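Local coordinates for bifunctional protein PutA (Bdellovibrio bacteriovorus, PDB 5UR2) that probably carries out both steps of proline breakdown to glutamate, pairing a flavin-dependent proline dehydrogenase with an NAD+-dependent L-glutamate gamma-semialdehyde dehydrogenase, at residues Asp566-Asp571 with Gly595-Phe600; Gly767-Ala772 with Val801-Ser806; Ile807-Ala812 with Gly848-Gly853; Ala817-Val822 with Phe877-Ala882. All coordinates share one frame; numbering follows the deposited sequence.

Contact 1 (Asp566-Asp571 with Gly595-Phe600)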
# COMPACT_ATOMS: atom_id res chain seq x y z
N ASP B 566 19.48 -17.43 5.30
CA ASP B 566 20.91 -17.57 5.54
C ASP B 566 21.34 -19.02 5.41
O ASP B 566 22.40 -19.30 4.84
CB ASP B 566 21.28 -17.06 6.93
CG ASP B 566 21.03 -15.57 7.08
OD1 ASP B 566 21.03 -14.85 6.06
OD2 ASP B 566 20.81 -15.13 8.21
N ILE B 567 20.52 -19.95 5.91
CA ILE B 567 20.86 -21.36 5.78
C ILE B 567 20.85 -21.77 4.31
O ILE B 567 21.76 -22.47 3.85
CB ILE B 567 19.90 -22.20 6.64
CG1 ILE B 567 20.23 -21.98 8.12
CG2 ILE B 567 19.92 -23.67 6.21
CD1 ILE B 567 19.12 -22.42 9.05
N MET B 568 19.85 -21.31 3.55
CA MET B 568 19.84 -21.55 2.11
C MET B 568 21.11 -21.00 1.46
O MET B 568 21.69 -21.64 0.57
CB MET B 568 18.62 -20.90 1.45
CG MET B 568 17.27 -21.56 1.70
SD MET B 568 15.98 -20.50 0.95
CE MET B 568 14.52 -21.51 1.27
N THR B 569 21.55 -19.81 1.88
CA THR B 569 22.77 -19.23 1.32
C THR B 569 23.98 -20.10 1.63
O THR B 569 24.82 -20.35 0.76
CB THR B 569 22.94 -17.81 1.86
OG1 THR B 569 21.78 -17.03 1.57
CG2 THR B 569 24.18 -17.13 1.27
N ARG B 570 24.08 -20.59 2.87
CA ARG B 570 25.20 -21.46 3.25
C ARG B 570 25.19 -22.77 2.45
O ARG B 570 26.25 -23.28 2.07
CB ARG B 570 25.12 -21.73 4.75
CG ARG B 570 26.21 -22.66 5.29
CD ARG B 570 25.77 -23.20 6.66
NE ARG B 570 24.73 -24.23 6.53
CZ ARG B 570 23.92 -24.61 7.52
NH1 ARG B 570 24.00 -24.02 8.70
NH2 ARG B 570 23.03 -25.57 7.33
N ASP B 571 24.01 -23.35 2.22
CA ASP B 571 23.95 -24.67 1.60
C ASP B 571 23.70 -24.59 0.09
O ASP B 571 23.22 -25.56 -0.51
CB ASP B 571 22.89 -25.52 2.30
CG ASP B 571 23.30 -25.90 3.73
OD1 ASP B 571 24.45 -25.61 4.09
OD2 ASP B 571 22.50 -26.47 4.50
N GLY B 595 18.28 -18.77 -5.72
CA GLY B 595 18.24 -17.33 -5.54
C GLY B 595 16.83 -16.81 -5.36
O GLY B 595 16.57 -15.96 -4.50
N GLU B 596 15.90 -17.31 -6.16
CA GLU B 596 14.50 -16.90 -6.01
C GLU B 596 13.96 -17.31 -4.65
O GLU B 596 13.23 -16.53 -4.02
CB GLU B 596 13.66 -17.49 -7.15
CG GLU B 596 12.21 -16.97 -7.22
CD GLU B 596 11.40 -17.55 -8.39
OE1 GLU B 596 10.23 -17.92 -8.18
OE2 GLU B 596 11.90 -17.64 -9.52
N ALA B 597 14.32 -18.50 -4.15
CA ALA B 597 13.84 -18.94 -2.84
C ALA B 597 14.34 -18.02 -1.74
O ALA B 597 13.58 -17.63 -0.85
CB ALA B 597 14.26 -20.39 -2.54
N ILE B 598 15.62 -17.67 -1.80
CA ILE B 598 16.18 -16.72 -0.85
C ILE B 598 15.46 -15.38 -0.97
O ILE B 598 15.12 -14.75 0.04
CB ILE B 598 17.69 -16.59 -1.08
CG1 ILE B 598 18.36 -17.91 -0.70
CG2 ILE B 598 18.31 -15.38 -0.31
CD1 ILE B 598 19.79 -18.05 -1.24
N ASP B 599 15.20 -14.95 -2.20
CA ASP B 599 14.53 -13.67 -2.43
C ASP B 599 13.15 -13.64 -1.80
O ASP B 599 12.76 -12.63 -1.21
CB ASP B 599 14.44 -13.38 -3.93
CG ASP B 599 15.77 -12.95 -4.55
OD1 ASP B 599 16.72 -12.61 -3.79
OD2 ASP B 599 15.85 -12.91 -5.81
N PHE B 600 12.36 -14.72 -1.96
CA PHE B 600 11.04 -14.78 -1.34
C PHE B 600 11.13 -14.61 0.18
O PHE B 600 10.39 -13.82 0.78
CB PHE B 600 10.35 -16.11 -1.67
CG PHE B 600 9.70 -16.16 -3.04
CD1 PHE B 600 8.93 -15.09 -3.51
CD2 PHE B 600 9.83 -17.28 -3.85
CE1 PHE B 600 8.32 -15.13 -4.76
CE2 PHE B 600 9.22 -17.34 -5.13
CZ PHE B 600 8.47 -16.25 -5.57
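Met-568 reaches from one helix to a second that runs nearly antiparallel to it, and meets Ala-597 and Ile-598 there. Its CB begins the contact, lying 3.7 Å from CG1 of Ile-598. The first torsion sets CG beside the backbone N, and beyond it the chain is fully extended (chi3 176°), so that the thioether reaches across to Ile-598 and Ala-597. SD lies 3.9 Å from Ile-598 CG1 and equally close to Ala-597 CB, bridging the two residues, and the terminal CE ends 4.0 Å from Ala-597 CB. The side chains of Met-568 and Ile-598 pass one another heading in opposite directions. A long, unbranched methionine can follow such a surface, while the small alanine gives its tip somewhere to lie. Thr-569 adds a contact at the margin, where its OG1 is 3.6 Å from Ile-598 CD1 and the two side chains cross at about a right angle. That hydroxyl is hydrogen-bonded to Ala-565 O of its own helix, so meeting a methyl group does not leave it without a polar partner. Leu-677 and Met-680 of helix 671-684, together with Ala-649 of helix 646-657, also touch Met-568. The short segments approach to 9.7 Å between axes at 162°, an apolar antiparallel helix packing that joins helices 554-570 and 587-611 within the all-helical run of the aldehyde dehydrogenase module.

Contact 2 (Gly767-Ala772 with Val801-Ser806)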
# COMPACT_ATOMS: atom_id res chain seq x y z
N GLY B 767 16.25 -14.07 -27.15
CA GLY B 767 15.18 -14.05 -26.17
C GLY B 767 14.15 -15.15 -26.38
O GLY B 767 13.71 -15.79 -25.42
N VAL B 768 13.78 -15.42 -27.64
CA VAL B 768 12.77 -16.45 -27.89
C VAL B 768 13.32 -17.85 -27.61
O VAL B 768 12.64 -18.70 -27.01
CB VAL B 768 12.23 -16.30 -29.32
CG1 VAL B 768 11.46 -17.52 -29.73
CG2 VAL B 768 11.34 -15.07 -29.41
N ILE B 769 14.56 -18.12 -28.02
CA ILE B 769 15.16 -19.43 -27.75
C ILE B 769 15.16 -19.72 -26.26
O ILE B 769 14.68 -20.78 -25.82
CB ILE B 769 16.59 -19.52 -28.33
CG1 ILE B 769 16.55 -19.60 -29.85
CG2 ILE B 769 17.31 -20.77 -27.84
CD1 ILE B 769 16.00 -20.93 -30.34
N TYR B 770 15.65 -18.79 -25.45
CA TYR B 770 15.71 -19.06 -24.02
C TYR B 770 14.31 -19.11 -23.42
O TYR B 770 14.03 -19.96 -22.56
CB TYR B 770 16.59 -18.05 -23.27
CG TYR B 770 16.54 -18.33 -21.79
CD1 TYR B 770 17.07 -19.51 -21.29
CD2 TYR B 770 15.91 -17.46 -20.89
CE1 TYR B 770 17.02 -19.81 -19.94
CE2 TYR B 770 15.86 -17.75 -19.53
CZ TYR B 770 16.41 -18.94 -19.07
OH TYR B 770 16.37 -19.28 -17.73
N SER B 771 13.41 -18.23 -23.86
CA SER B 771 12.04 -18.25 -23.34
C SER B 771 11.30 -19.55 -23.69
O SER B 771 10.44 -20.01 -22.93
CB SER B 771 11.25 -17.04 -23.86
OG SER B 771 11.78 -15.80 -23.39
N ALA B 772 11.61 -20.13 -24.86
CA ALA B 772 10.93 -21.32 -25.34
C ALA B 772 11.57 -22.61 -24.84
O ALA B 772 10.85 -23.57 -24.54
CB ALA B 772 10.90 -21.34 -26.87
N VAL B 801 15.66 -21.18 -36.45
CA VAL B 801 15.89 -22.59 -36.73
C VAL B 801 17.37 -22.92 -36.63
O VAL B 801 17.77 -23.92 -36.02
CB VAL B 801 15.31 -22.96 -38.11
CG1 VAL B 801 15.80 -24.35 -38.57
CG2 VAL B 801 13.79 -22.92 -38.06
N GLU B 802 18.22 -22.09 -37.24
CA GLU B 802 19.66 -22.35 -37.17
C GLU B 802 20.17 -22.26 -35.74
O GLU B 802 21.03 -23.05 -35.34
CB GLU B 802 20.42 -21.38 -38.07
CG GLU B 802 20.19 -21.65 -39.55
CD GLU B 802 20.57 -23.06 -39.97
OE1 GLU B 802 21.62 -23.56 -39.50
OE2 GLU B 802 19.80 -23.68 -40.73
N THR B 803 19.63 -21.33 -34.94
CA THR B 803 20.07 -21.24 -33.55
C THR B 803 19.57 -22.43 -32.75
O THR B 803 20.31 -23.00 -31.93
CB THR B 803 19.60 -19.92 -32.91
OG1 THR B 803 20.13 -18.81 -33.63
CG2 THR B 803 20.08 -19.82 -31.48
N ALA B 804 18.32 -22.83 -32.98
CA ALA B 804 17.79 -24.00 -32.29
C ALA B 804 18.58 -25.26 -32.64
O ALA B 804 18.79 -26.12 -31.77
CB ALA B 804 16.30 -24.18 -32.63
N LYS B 805 19.07 -25.38 -33.89
CA LYS B 805 19.93 -26.51 -34.25
C LYS B 805 21.21 -26.56 -33.42
O LYS B 805 21.83 -27.63 -33.34
CB LYS B 805 20.35 -26.47 -35.73
CG LYS B 805 19.30 -26.88 -36.74
CD LYS B 805 19.90 -26.82 -38.15
CE LYS B 805 18.86 -27.08 -39.22
NZ LYS B 805 19.39 -26.74 -40.57
N SER B 806 21.64 -25.44 -32.85
CA SER B 806 22.94 -25.38 -32.21
C SER B 806 22.91 -25.69 -30.72
O SER B 806 23.98 -25.94 -30.15
CB SER B 806 23.57 -24.00 -32.43
OG SER B 806 23.63 -23.71 -33.82
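Ile-769 faces Thr-803 and Ala-804 with two successive carbons of its longer branch. CG1 lies 3.9 Å from the methyl CG2 of Thr-803, and CD1, one bond further out, is 4.0 Å from Ala-804 CB and about as far from the backbone N of Ala-804. The side chains of Ile-769 and Thr-803 meet at a slant, touching through CG1 of the first and CG2 of the second. Both Ile-769 torsions are near -70°, and this double bend carries CD1 onto the alanine. Threonine suits its position because its two branches serve different surroundings: CG2, anti to the backbone N, faces the isoleucine, whereas OG1 is turned back to Arg-799 O one helical turn earlier. Alanine is small enough to let the isoleucine methyl settle close to the helix backbone. On the other helix, Ser-771 OG bonds to Gly-767 O at 2.8 Å, and the same carbonyl takes the Ser-771 backbone N from the opposite face of its plane; OG is also bonded to Ile-933 N. Helix 761-773 is the connection of a beta-alpha-beta crossover between the parallel neighbours 751-755 and 783-789, with Val-768 resting on Val-786 of the latter. Helix 790-806 follows that second strand directly, and beyond it strand 843-847 packs its Leu-845 on Val-801 and its Phe-846 on Ala-804.

Contact 3 (Ile807-Ala812 with Gly848-Gly853)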
# COMPACT_ATOMS: atom_id res chain seq x y z
N ILE B 807 21.75 -25.67 -30.06
CA ILE B 807 21.76 -25.83 -28.60
C ILE B 807 21.84 -27.31 -28.26
O ILE B 807 21.33 -28.18 -28.98
CB ILE B 807 20.56 -25.16 -27.92
CG1 ILE B 807 19.25 -25.81 -28.34
CG2 ILE B 807 20.55 -23.66 -28.25
CD1 ILE B 807 18.06 -25.25 -27.61
N GLU B 808 22.50 -27.61 -27.14
CA GLU B 808 22.85 -28.97 -26.77
C GLU B 808 21.91 -29.51 -25.69
O GLU B 808 21.55 -28.79 -24.75
CB GLU B 808 24.30 -29.05 -26.30
CG GLU B 808 25.30 -28.49 -27.30
CD GLU B 808 26.74 -28.83 -26.97
OE1 GLU B 808 27.03 -30.01 -26.65
OE2 GLU B 808 27.58 -27.90 -26.99
N ILE B 809 21.52 -30.77 -25.83
CA ILE B 809 20.63 -31.45 -24.89
C ILE B 809 21.45 -32.52 -24.18
O ILE B 809 22.03 -33.40 -24.84
CB ILE B 809 19.42 -32.07 -25.61
CG1 ILE B 809 18.66 -31.01 -26.42
CG2 ILE B 809 18.50 -32.76 -24.63
CD1 ILE B 809 19.06 -30.96 -27.89
N HIS B 810 21.53 -32.45 -22.86
CA HIS B 810 22.33 -33.39 -22.09
C HIS B 810 21.65 -33.69 -20.77
O HIS B 810 20.79 -32.92 -20.32
CB HIS B 810 23.73 -32.84 -21.80
CG HIS B 810 24.58 -32.64 -23.00
ND1 HIS B 810 25.05 -33.69 -23.76
CD2 HIS B 810 25.08 -31.51 -23.56
CE1 HIS B 810 25.78 -33.21 -24.75
NE2 HIS B 810 25.81 -31.90 -24.66
N PRO B 811 22.06 -34.77 -20.09
CA PRO B 811 21.73 -34.91 -18.67
C PRO B 811 22.05 -33.62 -17.94
O PRO B 811 23.03 -32.93 -18.26
CB PRO B 811 22.64 -36.06 -18.21
CG PRO B 811 22.82 -36.90 -19.44
CD PRO B 811 22.84 -35.91 -20.60
N ALA B 812 21.20 -33.28 -16.98
CA ALA B 812 21.32 -31.99 -16.32
C ALA B 812 22.64 -31.88 -15.56
O ALA B 812 23.18 -30.78 -15.40
CB ALA B 812 20.12 -31.77 -15.38
N GLY B 848 15.09 -31.38 -32.85
CA GLY B 848 16.45 -31.65 -32.45
C GLY B 848 16.72 -33.11 -32.14
O GLY B 848 15.80 -33.92 -31.99
N SER B 849 18.00 -33.45 -32.06
CA SER B 849 18.46 -34.78 -31.70
C SER B 849 18.70 -34.85 -30.21
O SER B 849 19.12 -33.88 -29.59
CB SER B 849 19.74 -35.12 -32.45
OG SER B 849 19.52 -35.05 -33.85
N VAL B 850 18.43 -36.02 -29.62
CA VAL B 850 18.47 -36.14 -28.16
C VAL B 850 19.12 -37.44 -27.78
O VAL B 850 18.98 -38.47 -28.45
CB VAL B 850 17.06 -36.08 -27.54
CG1 VAL B 850 16.43 -34.71 -27.74
CG2 VAL B 850 16.19 -37.20 -28.13
N PRO B 851 19.80 -37.44 -26.63
CA PRO B 851 20.39 -38.68 -26.10
C PRO B 851 19.31 -39.58 -25.51
O PRO B 851 18.15 -39.20 -25.35
CB PRO B 851 21.35 -38.17 -25.03
CG PRO B 851 20.70 -36.91 -24.56
CD PRO B 851 20.09 -36.29 -25.77
N GLY B 852 19.72 -40.81 -25.20
CA GLY B 852 18.87 -41.77 -24.53
C GLY B 852 19.10 -41.81 -23.02
O GLY B 852 19.84 -41.02 -22.44
N GLY B 853 18.43 -42.76 -22.38
CA GLY B 853 18.63 -43.01 -20.97
C GLY B 853 17.76 -42.20 -20.04
O GLY B 853 17.77 -42.47 -18.83
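Ile-809 provides most of the surface on its side of this contact, dividing its atoms among Ser-849, Val-850 and Pro-851. A chi2 of 96°, away from a staggered value, places Ile-809 CD1 3.4 Å from the backbone Ser-849 O. The other branch, CG2, faces Val-850 CG1 at 4.2 Å and Pro-851 CD at 4.0 Å. The isoleucine side chain and the proline ring cross at about a right angle, and ring atom CD also comes within 3.6 Å of Ile-809 O. Two branches let the isoleucine cover neighbouring residues at once, while the proline offers a rigid apolar ring without an N-H to satisfy. Behind this first shell, backbone hydrogen bonds tie Glu-808 to Tyr-818 and Met-819, and His-810 to Met-819, fixing the chain on both sides of Ile-809; Met-819 also packs on the isoleucine itself. Glu-808 and His-810 turn away from the opposite segment and pair with each other. His-810 NE2 donates to Glu-808 OE1 at 3.0 Å in an almost straight bond (172°), lying in the plane of the imidazole but 36° above that of the carboxylate. OE2 of the same glutamate makes a salt bridge with Lys-816, which shares the carboxylate's negative charge and may weaken its pull on the histidine N-H. Further along, Gly-853 adopts a positive phi, comfortable for glycine, and is tied to Ser-520. The arrangement is an irregular loop-on-loop packing at the surface of the aldehyde dehydrogenase fold, between the loops that follow helix 790-806 and strand 843-847.

Contact 4 (Ala817-Val822 with Phe877-Ala882)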
# COMPACT_ATOMS: atom_id res chain seq x y z
N ALA B 817 24.83 -28.77 -20.75
CA ALA B 817 23.43 -28.89 -21.13
C ALA B 817 22.82 -27.50 -21.32
O ALA B 817 22.87 -26.67 -20.41
CB ALA B 817 22.66 -29.66 -20.07
N TYR B 818 22.25 -27.24 -22.51
CA TYR B 818 21.34 -26.11 -22.60
C TYR B 818 19.97 -26.51 -22.09
O TYR B 818 19.40 -25.84 -21.23
CB TYR B 818 21.24 -25.58 -24.04
CG TYR B 818 20.50 -24.26 -24.14
CD1 TYR B 818 19.11 -24.20 -24.15
CD2 TYR B 818 21.20 -23.07 -24.22
CE1 TYR B 818 18.44 -22.98 -24.24
CE2 TYR B 818 20.56 -21.85 -24.31
CZ TYR B 818 19.19 -21.80 -24.31
OH TYR B 818 18.57 -20.56 -24.41
N MET B 819 19.42 -27.62 -22.59
CA MET B 819 18.25 -28.22 -21.97
C MET B 819 18.57 -29.66 -21.55
O MET B 819 19.43 -30.33 -22.14
CB MET B 819 17.02 -28.17 -22.89
CG MET B 819 17.26 -28.49 -24.33
SD MET B 819 15.77 -28.22 -25.34
CE MET B 819 14.80 -29.65 -24.90
N GLY B 820 17.89 -30.09 -20.49
CA GLY B 820 17.92 -31.47 -20.05
C GLY B 820 16.61 -32.16 -20.34
O GLY B 820 15.89 -31.78 -21.27
N PRO B 821 16.24 -33.14 -19.52
CA PRO B 821 15.01 -33.91 -19.77
C PRO B 821 13.77 -33.21 -19.20
O PRO B 821 13.87 -32.27 -18.42
CB PRO B 821 15.28 -35.23 -19.03
CG PRO B 821 16.07 -34.75 -17.80
CD PRO B 821 16.93 -33.58 -18.30
N VAL B 822 12.59 -33.70 -19.60
CA VAL B 822 11.36 -33.26 -18.94
C VAL B 822 11.16 -34.12 -17.69
O VAL B 822 11.93 -35.05 -17.44
CB VAL B 822 10.12 -33.32 -19.86
CG1 VAL B 822 10.23 -32.28 -20.98
CG2 VAL B 822 9.90 -34.74 -20.41
N PHE B 877 3.65 -27.41 -21.83
CA PHE B 877 4.65 -27.55 -20.77
C PHE B 877 5.81 -28.42 -21.24
O PHE B 877 6.29 -29.29 -20.51
CB PHE B 877 4.03 -28.09 -19.48
CG PHE B 877 4.38 -27.29 -18.27
CD1 PHE B 877 3.80 -26.03 -18.07
CD2 PHE B 877 5.28 -27.77 -17.33
CE1 PHE B 877 4.13 -25.27 -16.96
CE2 PHE B 877 5.61 -27.02 -16.22
CZ PHE B 877 5.03 -25.76 -16.03
N GLY B 878 6.24 -28.20 -22.48
CA GLY B 878 7.32 -28.93 -23.08
C GLY B 878 8.05 -28.07 -24.10
O GLY B 878 7.67 -26.91 -24.36
N PRO B 879 9.17 -28.63 -24.72
CA PRO B 879 9.99 -27.84 -25.66
C PRO B 879 9.39 -27.81 -27.06
O PRO B 879 9.97 -28.31 -28.03
CB PRO B 879 11.34 -28.56 -25.60
CG PRO B 879 10.97 -30.00 -25.37
CD PRO B 879 9.73 -29.98 -24.49
N VAL B 880 8.20 -27.22 -27.17
CA VAL B 880 7.38 -27.27 -28.39
C VAL B 880 6.88 -25.86 -28.68
O VAL B 880 6.18 -25.27 -27.85
CB VAL B 880 6.21 -28.26 -28.24
CG1 VAL B 880 5.33 -28.32 -29.51
CG2 VAL B 880 6.74 -29.65 -27.90
N VAL B 881 7.25 -25.32 -29.84
CA VAL B 881 6.94 -23.95 -30.21
C VAL B 881 6.08 -23.94 -31.47
O VAL B 881 6.38 -24.64 -32.45
CB VAL B 881 8.21 -23.12 -30.46
CG1 VAL B 881 7.86 -21.71 -30.95
CG2 VAL B 881 9.06 -23.08 -29.19
N ALA B 882 5.04 -23.10 -31.47
CA ALA B 882 4.24 -22.84 -32.66
C ALA B 882 4.57 -21.45 -33.18
O ALA B 882 4.32 -20.45 -32.50
CB ALA B 882 2.74 -22.95 -32.34
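Pro-879 packs against Met-819 and Val-822 in a buried, wholly apolar contact between the loop ahead of helix 825-841 and the lead-in to strand 880-886. Phe-877 to Val-880 spell Phe-Gly-Pro-Val, a familiar sequence signature of aldehyde dehydrogenases, and the strand that follows lies between 783-789 and 860-863 in a sheet of that fold. Proline stands at the centre of an inverse gamma turn, closed by a weak bond of 2.9 Å from Val-880 N to Gly-878 O. Its locked ring suits so tight a bend and presents a compact, rigid hydrocarbon surface to the loop. Gly-878, with no side chain, avoids the crowding that a CB would meet from the adjoining proline CD. Backbone bonding of Pro-879 with Thr-860 holds the turn to the neighbouring strand. On the other segment, Gly-820 O accepts a hydrogen bond from Ser-776 OG, which secures the chain between the two residues that touch the proline. Val-822, a compact branched residue, brings CG1 to 4.2 Å from Pro-879 CD, while Tyr-828 and Ile-831 of helix 825-841 also touch it. The methionine is more flexible: it crosses the ring at about a right angle, and its bend at the thioether (chi3 -75°) turns the terminal methyl toward the Pro-879 ring. Met-819 CE thereby sits 3.7 Å from Pro-879 CB, and Met-819 CE is 3.9 Å from Pro-879 CG.

All four contacts belong to the aldehyde dehydrogenase family region. Contact 1 comes first along the chain and stands apart, its centre 26 to 30 Å from the others, among helices. Contacts 2, 3 and 4 cluster, with centres 10 to 15 Å apart, around the sheet that contains strands 783-789 and 880-886. Segment 801-806 runs straight into 807-812, while the segments of contacts 3 and 4 alternate along the chain. The first segments of contacts 3 and 4 belong to one loop, folded back on itself and paired through its backbone. Tyr-818 packs on Ile-769 and Tyr-770, so this loop rests on both helix 761-773 and the entrance to strand 880-886.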